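Local coordinates for protein macrophage receptor MARCO (Mus musculus, PDB 2OY3) that probably acts as a scavenger receptor on macrophages, recognising its ligands through a scavenger receptor cysteine-rich domain, at residues N36-V41 / D67-R72. Residues are numbered along the deposited sequence; the frame is centred on the assembly and turned at random.
Sequences NNDATV and DNVNCR. With MG (magnesium ion), chain C.
Asp38, on helix 36-44, divides its carboxylate between the backbone of Cys71 and a magnesium ion. With chi1 at -51°, Asp38 CG lies beside its own backbone N, and the carboxylate reaches the 67-72 loop. Asp38 OD1 accepts the hydrogen bond from Cys71 N at 2.8 Å. The N-H reaches OD1 nearly along the C-O axis, but the bond is bent, with an angle of 147° at the hydrogen. Asp38 OD2 binds the magnesium at 2.5 Å and also accepts a hydrogen bond from Asp35 N. The carbonyl O of Val69 meets the same ion at 2.3 Å. Two waters and the carbonyl O of Asp33 complete the ligands seen. The metal thus holds together two oxygens that would otherwise probably repel. Val69 CG1 packs 3.5 Å from Asp38 OD1. One helical turn on, Val41 lays CG2 against Cys71 CB at 3.7 Å. Cys71 SG, disulfide-bonded to Cys81, lies beside the same valine. Asn37 is exposed; its side-chain amide carbon CG lies 3.4 Å from Arg72 O. A helix carboxylate and loop carbonyls sharing a cation next to a disulfide form a metal site of the scavenger receptor cysteine-rich fold.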
loop_
_atom_site.group_PDB
_atom_site.type_symbol
_atom_site.label_atom_id
_atom_site.label_comp_id
_atom_site.label_asym_id
_atom_site.label_seq_id
_atom_site.Cartn_x
_atom_site.Cartn_y
_atom_site.Cartn_z
ATOM N N ASN A 36 2.769 -6.434 -7.833
ATOM C CA ASN A 36 3.094 -5.341 -8.763
ATOM C C ASN A 36 1.863 -4.594 -9.273
ATOM O O ASN A 36 1.916 -3.390 -9.445
ATOM C CB ASN A 36 3.935 -5.849 -9.934
ATOM C CG ASN A 36 5.354 -6.285 -9.517
ATOM O OD1 ASN A 36 5.801 -6.052 -8.400
ATOM N ND2 ASN A 36 6.053 -6.952 -10.436
ATOM N N ASN A 37 0.756 -5.304 -9.483
ATOM C CA ASN A 37 -0.494 -4.635 -9.862
ATOM C C ASN A 37 -0.957 -3.639 -8.808
ATOM O O ASN A 37 -1.325 -2.516 -9.145
ATOM C CB ASN A 37 -1.562 -5.644 -10.241
ATOM C CG ASN A 37 -1.233 -6.355 -11.533
ATOM O OD1 ASN A 37 -1.344 -7.590 -11.642
ATOM N ND2 ASN A 37 -0.742 -5.597 -12.495
ATOM N N ASP A 38 -0.881 -4.049 -7.536
ATOM C CA ASP A 38 -1.218 -3.182 -6.413
ATOM C C ASP A 38 -0.218 -2.020 -6.314
ATOM O O ASP A 38 -0.630 -0.864 -6.144
ATOM C CB ASP A 38 -1.220 -3.952 -5.085
ATOM C CG ASP A 38 -2.069 -5.212 -5.144
ATOM O OD1 ASP A 38 -3.210 -5.149 -5.675
ATOM O OD2 ASP A 38 -1.573 -6.265 -4.692
ATOM N N ALA A 39 1.080 -2.343 -6.414
ATOM C CA ALA A 39 2.123 -1.322 -6.311
ATOM C C ALA A 39 1.971 -0.320 -7.446
ATOM O O ALA A 39 2.207 0.876 -7.267
ATOM C CB ALA A 39 3.534 -1.953 -6.350
ATOM N N THR A 40 1.575 -0.814 -8.619
ATOM C CA THR A 40 1.354 0.060 -9.778
ATOM C C THR A 40 0.199 1.066 -9.562
ATOM O O THR A 40 0.375 2.275 -9.772
ATOM C CB THR A 40 1.228 -0.766 -11.083
ATOM O OG1 THR A 40 2.528 -1.264 -11.421
ATOM C CG2 THR A 40 0.690 0.107 -12.262
ATOM N N VAL A 41 -0.963 0.579 -9.120
ATOM C CA VAL A 41 -2.077 1.450 -8.725
ATOM C C VAL A 41 -1.622 2.486 -7.687
ATOM O O VAL A 41 -1.892 3.678 -7.843
ATOM C CB VAL A 41 -3.338 0.631 -8.232
ATOM C CG1 VAL A 41 -4.412 1.545 -7.631
ATOM C CG2 VAL A 41 -3.913 -0.183 -9.370
ATOM N N ASP A 67 -5.247 -5.137 4.044
ATOM C CA ASP A 67 -4.587 -6.431 3.926
ATOM C C ASP A 67 -5.214 -7.052 2.700
ATOM O O ASP A 67 -6.354 -6.700 2.348
ATOM C CB ASP A 67 -4.882 -7.270 5.179
ATOM C CG ASP A 67 -4.022 -8.535 5.274
ATOM O OD1 ASP A 67 -3.037 -8.686 4.518
ATOM O OD2 ASP A 67 -4.338 -9.385 6.132
ATOM N N ASN A 68 -4.477 -7.932 2.027
ATOM C CA ASN A 68 -5.018 -8.681 0.901
ATOM C C ASN A 68 -5.586 -7.795 -0.202
ATOM O O ASN A 68 -6.739 -7.988 -0.625
ATOM C CB ASN A 68 -6.091 -9.676 1.401
ATOM C CG ASN A 68 -5.520 -10.671 2.392
ATOM O OD1 ASN A 68 -4.732 -11.546 2.029
ATOM N ND2 ASN A 68 -5.875 -10.511 3.652
ATOM N N VAL A 69 -4.810 -6.794 -0.605
ATOM C CA VAL A 69 -5.199 -5.905 -1.695
ATOM C C VAL A 69 -5.138 -6.670 -3.030
ATOM O O VAL A 69 -4.186 -7.387 -3.286
ATOM C CB VAL A 69 -4.310 -4.625 -1.748
ATOM C CG1 VAL A 69 -4.747 -3.718 -2.905
ATOM C CG2 VAL A 69 -4.368 -3.867 -0.419
ATOM N N ASN A 70 -6.183 -6.527 -3.848
ATOM C CA ASN A 70 -6.348 -7.304 -5.082
ATOM C C ASN A 70 -6.700 -6.379 -6.278
ATOM O O ASN A 70 -7.734 -6.570 -6.931
ATOM C CB ASN A 70 -7.434 -8.408 -4.918
ATOM C CG ASN A 70 -7.354 -9.154 -3.572
ATOM O OD1 ASN A 70 -6.343 -9.811 -3.253
ATOM N ND2 ASN A 70 -8.421 -9.043 -2.774
ATOM N N CYS A 71 -5.846 -5.387 -6.556
ATOM C CA CYS A 71 -5.986 -4.544 -7.750
ATOM C C CYS A 71 -5.764 -5.336 -9.021
ATOM O O CYS A 71 -4.894 -6.219 -9.075
ATOM C CB CYS A 71 -4.981 -3.374 -7.747
ATOM S SG CYS A 71 -5.118 -2.240 -6.354
ATOM N N ARG A 72 -6.513 -4.978 -10.061
ATOM C CA ARG A 72 -6.255 -5.508 -11.398
ATOM C C ARG A 72 -5.000 -4.870 -11.990
ATOM O O ARG A 72 -4.320 -5.486 -12.801
ATOM C CB ARG A 72 -7.480 -5.340 -12.314
ATOM C CG ARG A 72 -8.776 -5.938 -11.736
ATOM C CD ARG A 72 -8.776 -7.482 -11.561
ATOM N NE ARG A 72 -9.982 -7.932 -10.850
ATOM C CZ ARG A 72 -10.009 -8.386 -9.590
ATOM N NH1 ARG A 72 -8.891 -8.502 -8.873
ATOM N NH2 ARG A 72 -11.164 -8.742 -9.040
HETATM MG MG MG C . -2.782 -8.458 -4.728
HETATM O O HOH W 1 -3.418 -7.872 -6.987
HETATM O O HOH W 2 -4.101 -10.060 -4.546
#